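Side-chain contacts in endoglucanase (Humicola insolens, PDB 1DYS), which hydrolyses internal beta-1,4-glucosidic linkages in cellulose as a family 6 endoglucanase, contributing to the recycling of plant biomass: residues Lys20-Gln23 with Thr24-Phe28; Met329-Asp332 with Ala333-Gln336; Ala335-Leu338 with Thr339-His343. One frame throughout, in Å; residues are numbered along the deposited sequence.

Contact 1 (Lys20-Gln23 with Thr24-Phe28); sequences KLDQ and TRQAF
With CG anti to its backbone N (chi1 -153°) and a bend at chi3 (68°), Arg25 brings NE toward OD1 of Asp22, one turn back on helix 15-29. The two side chains run alongside each other, and OD1 of Asp22 stands at the edge of the guanidinium, near its plane, with 3.8 Å from OD1 to Arg25 NE: a salt bridge, but a long one. The two flat groups are turned 35° against each other. The same OD1 takes a hydrogen bond from Gln44 on the neighbouring helix 34-46, against which Arg25 also packs. Replacing Asp22 by an alanine would probably leave the Arg25 guanidinium without this nearby counter-charge and Gln44 NE2 without its acceptor. A neighbouring, buried side of the turn carries Leu21 and Thr24, which run side by side, CD2 of Leu21 3.8 Å from OG1 of Thr24; that hydroxyl hydrogen-bonds to Asp332 of helix 332-340. Ordinary helical bonds tie the turn together: Arg25 N to Leu21 O at 2.9 Å, Gln26 N to Asp22 O at 2.7 Å and Ala27 N to Gln23 O at 2.9 Å. Lys20 extends back, away from the rest of the contact, and its NZ forms a salt bridge with Glu314, a probable substrate-binding residue. The contact thus combines a long salt bridge, which probably adds a modest electrostatic attraction along the turn, with a buried hydroxyl whose bond joins two helices.

Contact 2 (Met329-Asp332 with Ala333-Gln336); sequences MWFD and AYAQ
Phe331 and Tyr334 meet at the start of helix 332-340, where Phe331 holds the N-cap position and its carbonyl begins the helical bonding: Ala335 N reaches Phe331 O at 3.1 Å. The tight part is hydrophobic. Tyr334 CB sits over one face of the Phe331 ring, 3.7 Å from its centroid, in a CH-pi contact, while the tyrosine ring crosses the phenylalanine ring obliquely and carries its hydroxyl on to Val285 O. The loop residues Met321, Ala324 and Pro325 also touch Phe331. Beside it the Trp330 indole brings CZ2 to within 3.6 Å of Ala335 CB, and both of these side chains pack against Thr24 of helix 15-29. Asp332, its CG anti to the backbone N (chi1 -161°), holds its carboxylate between the indole NE1 and the Gln336 amide. NE1 of Trp330 gives a nearly straight hydrogen bond to Asp332 OD1 (2.8 Å), which lies in the ring plane and uses its anti lone pair, besides its bond with Thr24. The backbone N of Trp330 makes an intersubunit hydrogen bond to Glu97 of the second subunit. The fit is looser at exposed Ala333, whose CB comes only to 4.1 Å from Phe331 CE1. Gln336, whose OE1 accepts from Arg31 NH1, is extended beyond CG and donates a hydrogen bond from NE2 to Asp332 OD2 (2.9 Å), from above the carboxylate, 38° out of its plane.

Contact 3 (Ala335-Leu338 with Thr339-His343); sequences AQML and TQNAH
Asn341 folds back onto Met337 at the C-terminus of helix 332-340, where its side-chain amide doubles the backbone bond to the carbonyl four residues back; it is the first residue there to leave helical backbone angles. Its side chain can be followed outward. CB lies 3.5 Å from Met337 O; CG, set beside the residue's own backbone N (chi1 -68°), lies 3.7 Å from the same Met337 O, which keeps the amide on the carbonyl it has just passed. At the tip, ND2 donates to Met337 O (3.0 Å, N-H...O 149°) and also rests 3.7 Å from Met337 CG. Since Asn341 N bonds to the same oxygen, Met337 O is gripped twice, from opposite faces of its plane, so this carbonyl near the helix end has a side-chain donor besides the backbone one. Ala342 N then closes a short turn on Thr339 O as the chain departs. Two residues earlier, Thr339 does something similar on the buried side: its CB lies 3.3 Å from Gln336 O, and its hydroxyl is turned back to the preceding turn. Around it, Phe28, Val40 and Phe290 pack against the threonine, while Leu338 and Met337 lean on Ala288 of strand 288-289. Gln340, by contrast, is exposed and lays its CG 3.4 Å from Gln336 O. Ala335 O receives both Thr339 N (3.1 Å) and Thr339 OG1 (2.9 Å), the hydroxyl arriving across the carbonyl plane from the amide.

All three contacts are partly buried and lie on one side of the family 6 catalytic domain, outside its central parallel strands. Contacts 2 and 3 share Ala335 and Gln336 and form the start and end of helix 332-340; contact 1 belongs to helix 15-29, which packs beside it. The joint between the two helices is Thr24 of contact 1, which meets residues of both other contacts. Further along, Phe28 rests on Thr339. Chemistry follows position: a long charge pair beside helix 34-46 in contact 1, aromatic packing with a carboxylate hub in contact 2, side chains doubling backbone bonds in contact 3.

Contact 1 (Lys20-Gln23 with Thr24-Phe28)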
ATOM      1  N   LYS A  20     -13.489 -13.143   1.780  1.00 17.13           N
ATOM      2  CA  LYS A  20     -13.365 -12.508   0.478  1.00 13.44           C
ATOM      3  C   LYS A  20     -13.814 -13.431  -0.653  1.00 17.29           C
ATOM      4  O   LYS A  20     -14.439 -12.994  -1.622  1.00 16.89           O
ATOM      5  CB  LYS A  20     -11.915 -12.076   0.247  1.00 17.94           C
ATOM      6  CG  LYS A  20     -11.460 -11.051   1.300  1.00 24.75           C
ATOM      7  CD  LYS A  20     -10.065 -10.626   0.893  1.00 22.80           C
ATOM      8  CE  LYS A  20      -9.210 -10.081   1.987  1.00 28.68           C
ATOM      9  NZ  LYS A  20      -7.930  -9.545   1.449  1.00 22.43           N
ATOM     10  N   LEU A  21     -13.584 -14.719  -0.521  1.00 17.11           N
ATOM     11  CA  LEU A  21     -13.993 -15.719  -1.493  1.00 13.52           C
ATOM     12  C   LEU A  21     -15.507 -15.851  -1.613  1.00 17.88           C
ATOM     13  O   LEU A  21     -15.966 -16.399  -2.616  1.00 16.70           O
ATOM     14  CB  LEU A  21     -13.430 -17.104  -1.122  1.00 15.72           C
ATOM     15  CG  LEU A  21     -11.973 -17.223  -1.544  1.00 17.14           C
ATOM     16  CD1 LEU A  21     -11.302 -18.446  -0.899  1.00 19.64           C
ATOM     17  CD2 LEU A  21     -11.795 -17.295  -3.060  1.00 16.96           C
ATOM     18  N   ASP A  22     -16.218 -15.414  -0.576  1.00 18.31           N
ATOM     19  CA  ASP A  22     -17.688 -15.444  -0.714  1.00 17.60           C
ATOM     20  C   ASP A  22     -18.130 -14.691  -1.957  1.00 20.83           C
ATOM     21  O   ASP A  22     -19.043 -15.123  -2.677  1.00 20.39           O
ATOM     22  CB  ASP A  22     -18.394 -14.906   0.528  1.00 17.76           C
ATOM     23  CG  ASP A  22     -19.619 -15.747   0.835  1.00 28.60           C
ATOM     24  OD1 ASP A  22     -19.416 -16.965   1.018  1.00 23.59           O
ATOM     25  OD2 ASP A  22     -20.745 -15.186   0.876  1.00 24.61           O
ATOM     26  N   GLN A  23     -17.459 -13.576  -2.300  1.00 18.04           N
ATOM     27  CA  GLN A  23     -17.795 -12.857  -3.525  1.00 19.08           C
ATOM     28  C   GLN A  23     -17.663 -13.778  -4.725  1.00 21.56           C
ATOM     29  O   GLN A  23     -18.504 -13.776  -5.635  1.00 22.98           O
ATOM     30  CB  GLN A  23     -16.858 -11.652  -3.712  1.00 19.16           C
ATOM     31  CG  GLN A  23     -17.146 -10.890  -5.000  1.00 25.29           C
ATOM     32  CD  GLN A  23     -16.422  -9.560  -5.076  1.00 30.48           C
ATOM     33  OE1 GLN A  23     -16.595  -8.827  -6.058  1.00 28.64           O
ATOM     34  NE2 GLN A  23     -15.620  -9.212  -4.085  1.00 17.97           N
ATOM     35  N   THR A  24     -16.604 -14.615  -4.729  1.00 17.27           N
ATOM     36  CA  THR A  24     -16.382 -15.518  -5.858  1.00 17.10           C
ATOM     37  C   THR A  24     -17.472 -16.565  -5.940  1.00 20.53           C
ATOM     38  O   THR A  24     -17.979 -16.895  -7.006  1.00 20.84           O
ATOM     39  CB  THR A  24     -14.986 -16.200  -5.767  1.00 12.75           C
ATOM     40  OG1 THR A  24     -14.040 -15.191  -5.357  1.00 18.44           O
ATOM     41  CG2 THR A  24     -14.541 -16.755  -7.099  1.00 16.82           C
ATOM     42  N   ARG A  25     -17.785 -17.164  -4.805  1.00 21.00           N
ATOM     43  CA  ARG A  25     -18.855 -18.137  -4.701  1.00 17.91           C
ATOM     44  C   ARG A  25     -20.163 -17.489  -5.140  1.00 19.93           C
ATOM     45  O   ARG A  25     -20.796 -18.141  -5.969  1.00 24.01           O
ATOM     46  CB  ARG A  25     -19.045 -18.615  -3.260  1.00 21.80           C
ATOM     47  CG  ARG A  25     -19.645 -20.024  -3.226  1.00 27.75           C
ATOM     48  CD  ARG A  25     -19.901 -20.333  -1.714  1.00 31.43           C
ATOM     49  NE  ARG A  25     -20.986 -19.394  -1.403  1.00 36.58           N
ATOM     50  CZ  ARG A  25     -22.235 -19.751  -1.745  1.00 38.46           C
ATOM     51  NH1 ARG A  25     -22.577 -20.920  -2.271  1.00 41.76           N
ATOM     52  NH2 ARG A  25     -23.126 -18.818  -1.523  1.00 22.34           N
ATOM     53  N   GLN A  26     -20.471 -16.281  -4.668  1.00 18.69           N
ATOM     54  CA  GLN A  26     -21.674 -15.617  -5.198  1.00 22.07           C
ATOM     55  C   GLN A  26     -21.637 -15.410  -6.704  1.00 26.43           C
ATOM     56  O   GLN A  26     -22.657 -15.610  -7.395  1.00 24.10           O
ATOM     57  CB  GLN A  26     -21.800 -14.237  -4.516  1.00 22.74           C
ATOM     58  CG  GLN A  26     -22.148 -14.369  -3.027  1.00 21.81           C
ATOM     59  CD  GLN A  26     -21.938 -13.074  -2.277  1.00 26.15           C
ATOM     60  OE1 GLN A  26     -21.851 -12.996  -1.050  1.00 29.54           O
ATOM     61  NE2 GLN A  26     -21.821 -11.949  -2.975  1.00 28.77           N
ATOM     62  N   ALA A  27     -20.516 -15.011  -7.306  1.00 22.76           N
ATOM     63  CA  ALA A  27     -20.413 -14.771  -8.742  1.00 22.86           C
ATOM     64  C   ALA A  27     -20.708 -16.019  -9.551  1.00 26.56           C
ATOM     65  O   ALA A  27     -21.503 -16.013 -10.507  1.00 29.72           O
ATOM     66  CB  ALA A  27     -19.047 -14.192  -9.110  1.00 21.10           C
ATOM     67  N   PHE A  28     -20.138 -17.158  -9.166  1.00 24.85           N
ATOM     68  CA  PHE A  28     -20.393 -18.416  -9.849  1.00 23.17           C
ATOM     69  C   PHE A  28     -21.870 -18.787  -9.698  1.00 24.62           C
ATOM     70  O   PHE A  28     -22.510 -19.075 -10.709  1.00 31.47           O
ATOM     71  CB  PHE A  28     -19.524 -19.544  -9.292  1.00 17.75           C
ATOM     72  CG  PHE A  28     -18.135 -19.568  -9.866  1.00 20.87           C
ATOM     73  CD1 PHE A  28     -17.893 -19.576 -11.230  1.00 18.88           C
ATOM     74  CD2 PHE A  28     -17.064 -19.525  -8.976  1.00 17.62           C
ATOM     75  CE1 PHE A  28     -16.594 -19.581 -11.719  1.00 23.06           C
ATOM     76  CE2 PHE A  28     -15.762 -19.548  -9.475  1.00 17.25           C
ATOM     77  CZ  PHE A  28     -15.526 -19.581 -10.814  1.00 19.95           C
TER

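Contact 2 (Met329-Asp332 with Ala333-Gln336)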
ATOM      1  N   MET A 329      -5.534  -5.986  -3.194  1.00 20.58           N
ATOM      2  CA  MET A 329      -6.957  -5.735  -3.414  1.00 19.38           C
ATOM      3  C   MET A 329      -7.577  -6.976  -4.073  1.00 15.08           C
ATOM      4  O   MET A 329      -6.895  -7.641  -4.842  1.00 15.65           O
ATOM      5  CB  MET A 329      -7.062  -4.511  -4.317  1.00 25.54           C
ATOM      6  CG  MET A 329      -7.814  -3.284  -3.921  1.00 38.71           C
ATOM      7  SD  MET A 329      -7.398  -2.526  -2.358  1.00 34.88           S
ATOM      8  CE  MET A 329      -6.731  -0.941  -2.868  1.00 26.53           C
ATOM      9  N   TRP A 330      -8.805  -7.307  -3.719  1.00 15.69           N
ATOM     10  CA  TRP A 330      -9.455  -8.488  -4.272  1.00 16.18           C
ATOM     11  C   TRP A 330      -9.711  -8.317  -5.761  1.00 14.06           C
ATOM     12  O   TRP A 330     -10.119  -7.269  -6.261  1.00 18.94           O
ATOM     13  CB  TRP A 330     -10.769  -8.697  -3.523  1.00 17.74           C
ATOM     14  CG  TRP A 330     -11.340 -10.034  -3.893  1.00 15.93           C
ATOM     15  CD1 TRP A 330     -12.432 -10.302  -4.632  1.00 16.88           C
ATOM     16  CD2 TRP A 330     -10.806 -11.298  -3.460  1.00 17.09           C
ATOM     17  NE1 TRP A 330     -12.651 -11.677  -4.730  1.00 15.83           N
ATOM     18  CE2 TRP A 330     -11.648 -12.283  -3.988  1.00 15.02           C
ATOM     19  CE3 TRP A 330      -9.708 -11.696  -2.696  1.00 16.31           C
ATOM     20  CZ2 TRP A 330     -11.445 -13.652  -3.799  1.00 14.94           C
ATOM     21  CZ3 TRP A 330      -9.495 -13.046  -2.472  1.00 17.53           C
ATOM     22  CH2 TRP A 330     -10.353 -14.021  -3.041  1.00 16.24           C
ATOM     23  N   PHE A 331      -9.402  -9.366  -6.513  1.00 16.09           N
ATOM     24  CA  PHE A 331      -9.478  -9.395  -7.966  1.00 14.41           C
ATOM     25  C   PHE A 331     -10.357 -10.599  -8.316  1.00 16.69           C
ATOM     26  O   PHE A 331      -9.821 -11.686  -8.563  1.00 15.30           O
ATOM     27  CB  PHE A 331      -8.056  -9.513  -8.528  1.00 16.27           C
ATOM     28  CG  PHE A 331      -7.896  -9.449 -10.026  1.00 17.29           C
ATOM     29  CD1 PHE A 331      -8.972  -9.202 -10.866  1.00 18.71           C
ATOM     30  CD2 PHE A 331      -6.638  -9.595 -10.591  1.00 15.36           C
ATOM     31  CE1 PHE A 331      -8.813  -9.128 -12.243  1.00 18.22           C
ATOM     32  CE2 PHE A 331      -6.460  -9.536 -11.963  1.00 16.90           C
ATOM     33  CZ  PHE A 331      -7.552  -9.301 -12.776  1.00 19.20           C
ATOM     34  N   ASP A 332     -11.679 -10.347  -8.242  1.00 17.34           N
ATOM     35  CA  ASP A 332     -12.584 -11.497  -8.335  1.00 19.24           C
ATOM     36  C   ASP A 332     -12.551 -12.249  -9.639  1.00 16.36           C
ATOM     37  O   ASP A 332     -12.694 -13.481  -9.596  1.00 16.52           O
ATOM     38  CB  ASP A 332     -13.989 -11.051  -7.908  1.00 15.59           C
ATOM     39  CG  ASP A 332     -14.827 -12.261  -7.532  1.00 18.84           C
ATOM     40  OD1 ASP A 332     -14.514 -12.835  -6.472  1.00 18.37           O
ATOM     41  OD2 ASP A 332     -15.779 -12.591  -8.283  1.00 21.30           O
ATOM     42  N   ALA A 333     -12.300 -11.615 -10.797  1.00 16.52           N
ATOM     43  CA  ALA A 333     -12.199 -12.401 -12.019  1.00 16.87           C
ATOM     44  C   ALA A 333     -10.993 -13.369 -11.966  1.00 13.54           C
ATOM     45  O   ALA A 333     -11.027 -14.422 -12.595  1.00 16.52           O
ATOM     46  CB  ALA A 333     -12.051 -11.457 -13.209  1.00 20.56           C
ATOM     47  N   TYR A 334      -9.956 -12.913 -11.273  1.00 15.39           N
ATOM     48  CA  TYR A 334      -8.787 -13.780 -11.127  1.00 14.46           C
ATOM     49  C   TYR A 334      -9.121 -14.968 -10.224  1.00 15.06           C
ATOM     50  O   TYR A 334      -8.682 -16.078 -10.558  1.00 16.95           O
ATOM     51  CB  TYR A 334      -7.606 -12.954 -10.643  1.00 14.33           C
ATOM     52  CG  TYR A 334      -6.276 -13.634 -10.809  1.00 16.96           C
ATOM     53  CD1 TYR A 334      -5.881 -14.585  -9.872  1.00 12.69           C
ATOM     54  CD2 TYR A 334      -5.406 -13.354 -11.837  1.00 17.31           C
ATOM     55  CE1 TYR A 334      -4.657 -15.235  -9.972  1.00 14.54           C
ATOM     56  CE2 TYR A 334      -4.183 -13.971 -11.963  1.00 16.18           C
ATOM     57  CZ  TYR A 334      -3.818 -14.918 -11.014  1.00 14.97           C
ATOM     58  OH  TYR A 334      -2.612 -15.552 -11.147  1.00 16.04           O
ATOM     59  N   ALA A 335      -9.835 -14.693  -9.133  1.00 17.05           N
ATOM     60  CA  ALA A 335     -10.291 -15.746  -8.246  1.00 18.69           C
ATOM     61  C   ALA A 335     -11.209 -16.734  -8.982  1.00 18.05           C
ATOM     62  O   ALA A 335     -11.008 -17.948  -8.835  1.00 16.39           O
ATOM     63  CB  ALA A 335     -11.038 -15.188  -7.050  1.00 16.72           C
ATOM     64  N   GLN A 336     -12.072 -16.266  -9.855  1.00 17.93           N
ATOM     65  CA  GLN A 336     -12.892 -17.179 -10.673  1.00 16.33           C
ATOM     66  C   GLN A 336     -11.997 -18.009 -11.566  1.00 14.31           C
ATOM     67  O   GLN A 336     -12.137 -19.243 -11.666  1.00 18.81           O
ATOM     68  CB  GLN A 336     -13.939 -16.360 -11.472  1.00 16.97           C
ATOM     69  CG  GLN A 336     -14.981 -15.727 -10.562  1.00 21.18           C
ATOM     70  CD  GLN A 336     -15.915 -14.860 -11.396  1.00 22.27           C
ATOM     71  OE1 GLN A 336     -16.432 -15.383 -12.398  1.00 26.15           O
ATOM     72  NE2 GLN A 336     -16.093 -13.608 -11.021  1.00 19.55           N
TER

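Contact 3 (Ala335-Leu338 with Thr339-His343)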
ATOM      1  N   ALA A 335      -9.835 -14.693  -9.133  1.00 17.05           N
ATOM      2  CA  ALA A 335     -10.291 -15.746  -8.246  1.00 18.69           C
ATOM      3  C   ALA A 335     -11.209 -16.734  -8.982  1.00 18.05           C
ATOM      4  O   ALA A 335     -11.008 -17.948  -8.835  1.00 16.39           O
ATOM      5  CB  ALA A 335     -11.038 -15.188  -7.050  1.00 16.72           C
ATOM      6  N   GLN A 336     -12.072 -16.266  -9.855  1.00 17.93           N
ATOM      7  CA  GLN A 336     -12.892 -17.179 -10.673  1.00 16.33           C
ATOM      8  C   GLN A 336     -11.997 -18.009 -11.566  1.00 14.31           C
ATOM      9  O   GLN A 336     -12.137 -19.243 -11.666  1.00 18.81           O
ATOM     10  CB  GLN A 336     -13.939 -16.360 -11.472  1.00 16.97           C
ATOM     11  CG  GLN A 336     -14.981 -15.727 -10.562  1.00 21.18           C
ATOM     12  CD  GLN A 336     -15.915 -14.860 -11.396  1.00 22.27           C
ATOM     13  OE1 GLN A 336     -16.432 -15.383 -12.398  1.00 26.15           O
ATOM     14  NE2 GLN A 336     -16.093 -13.608 -11.021  1.00 19.55           N
ATOM     15  N   MET A 337     -10.973 -17.447 -12.209  1.00 16.42           N
ATOM     16  CA  MET A 337     -10.038 -18.170 -13.039  1.00 15.57           C
ATOM     17  C   MET A 337      -9.305 -19.268 -12.279  1.00 19.15           C
ATOM     18  O   MET A 337      -9.156 -20.433 -12.692  1.00 17.09           O
ATOM     19  CB  MET A 337      -9.056 -17.222 -13.744  1.00 12.96           C
ATOM     20  CG  MET A 337      -7.897 -17.949 -14.411  1.00 13.77           C
ATOM     21  SD  MET A 337      -6.413 -16.962 -14.722  1.00 17.79           S
ATOM     22  CE  MET A 337      -5.895 -16.763 -13.005  1.00 15.11           C
ATOM     23  N   LEU A 338      -8.831 -18.925 -11.058  1.00 17.12           N
ATOM     24  CA  LEU A 338      -8.099 -19.925 -10.280  1.00 13.22           C
ATOM     25  C   LEU A 338      -9.046 -21.106  -9.953  1.00 12.62           C
ATOM     26  O   LEU A 338      -8.552 -22.228  -9.853  1.00 16.09           O
ATOM     27  CB  LEU A 338      -7.560 -19.364  -8.972  1.00 12.72           C
ATOM     28  CG  LEU A 338      -6.405 -18.337  -9.115  1.00 12.16           C
ATOM     29  CD1 LEU A 338      -6.239 -17.669  -7.757  1.00 14.66           C
ATOM     30  CD2 LEU A 338      -5.132 -18.947  -9.652  1.00 14.99           C
ATOM     31  N   THR A 339     -10.320 -20.800  -9.802  1.00 15.20           N
ATOM     32  CA  THR A 339     -11.282 -21.847  -9.434  1.00 14.07           C
ATOM     33  C   THR A 339     -11.551 -22.748 -10.630  1.00 17.40           C
ATOM     34  O   THR A 339     -11.423 -23.956 -10.513  1.00 16.52           O
ATOM     35  CB  THR A 339     -12.598 -21.203  -8.995  1.00 14.09           C
ATOM     36  OG1 THR A 339     -12.429 -20.331  -7.862  1.00 17.23           O
ATOM     37  CG2 THR A 339     -13.585 -22.292  -8.558  1.00 15.79           C
ATOM     38  N   GLN A 340     -11.946 -22.158 -11.750  1.00 17.13           N
ATOM     39  CA  GLN A 340     -12.126 -22.983 -12.960  1.00 18.38           C
ATOM     40  C   GLN A 340     -10.905 -23.809 -13.314  1.00 21.25           C
ATOM     41  O   GLN A 340     -11.048 -24.896 -13.908  1.00 21.95           O
ATOM     42  CB  GLN A 340     -12.455 -22.074 -14.157  1.00 19.29           C
ATOM     43  CG  GLN A 340     -13.664 -21.204 -13.991  1.00 20.15           C
ATOM     44  CD  GLN A 340     -13.886 -20.184 -15.086  1.00 39.34           C
ATOM     45  OE1 GLN A 340     -14.692 -20.419 -15.983  1.00 48.75           O
ATOM     46  NE2 GLN A 340     -13.189 -19.056 -15.027  1.00 41.51           N
ATOM     47  N   ASN A 341      -9.664 -23.384 -13.070  1.00 16.74           N
ATOM     48  CA  ASN A 341      -8.456 -24.131 -13.388  1.00 17.02           C
ATOM     49  C   ASN A 341      -7.857 -24.853 -12.183  1.00 14.87           C
ATOM     50  O   ASN A 341      -6.716 -25.334 -12.281  1.00 16.75           O
ATOM     51  CB  ASN A 341      -7.386 -23.217 -13.978  1.00 20.22           C
ATOM     52  CG  ASN A 341      -7.832 -22.723 -15.343  1.00 29.67           C
ATOM     53  OD1 ASN A 341      -7.794 -23.458 -16.334  1.00 27.00           O
ATOM     54  ND2 ASN A 341      -8.254 -21.472 -15.397  1.00 27.87           N
ATOM     55  N   ALA A 342      -8.672 -24.975 -11.136  1.00 15.69           N
ATOM     56  CA  ALA A 342      -8.128 -25.607  -9.919  1.00 16.57           C
ATOM     57  C   ALA A 342      -7.689 -27.058 -10.068  1.00 15.33           C
ATOM     58  O   ALA A 342      -8.194 -27.846 -10.860  1.00 17.77           O
ATOM     59  CB  ALA A 342      -9.120 -25.514  -8.777  1.00 16.11           C
ATOM     60  N   HIS A 343      -6.777 -27.379  -9.161  1.00 15.51           N
ATOM     61  CA  HIS A 343      -6.269 -28.742  -8.967  1.00 17.62           C
ATOM     62  C   HIS A 343      -7.477 -29.641  -8.736  1.00 15.64           C
ATOM     63  O   HIS A 343      -8.439 -29.240  -8.093  1.00 17.37           O
ATOM     64  CB  HIS A 343      -5.433 -28.780  -7.686  1.00 20.31           C
ATOM     65  CG  HIS A 343      -4.664 -30.046  -7.523  1.00 19.46           C
ATOM     66  ND1 HIS A 343      -5.205 -31.182  -6.959  1.00 19.05           N
ATOM     67  CD2 HIS A 343      -3.383 -30.344  -7.854  1.00 20.32           C
ATOM     68  CE1 HIS A 343      -4.272 -32.126  -6.966  1.00 19.65           C
ATOM     69  NE2 HIS A 343      -3.146 -31.644  -7.479  1.00 18.29           N
TER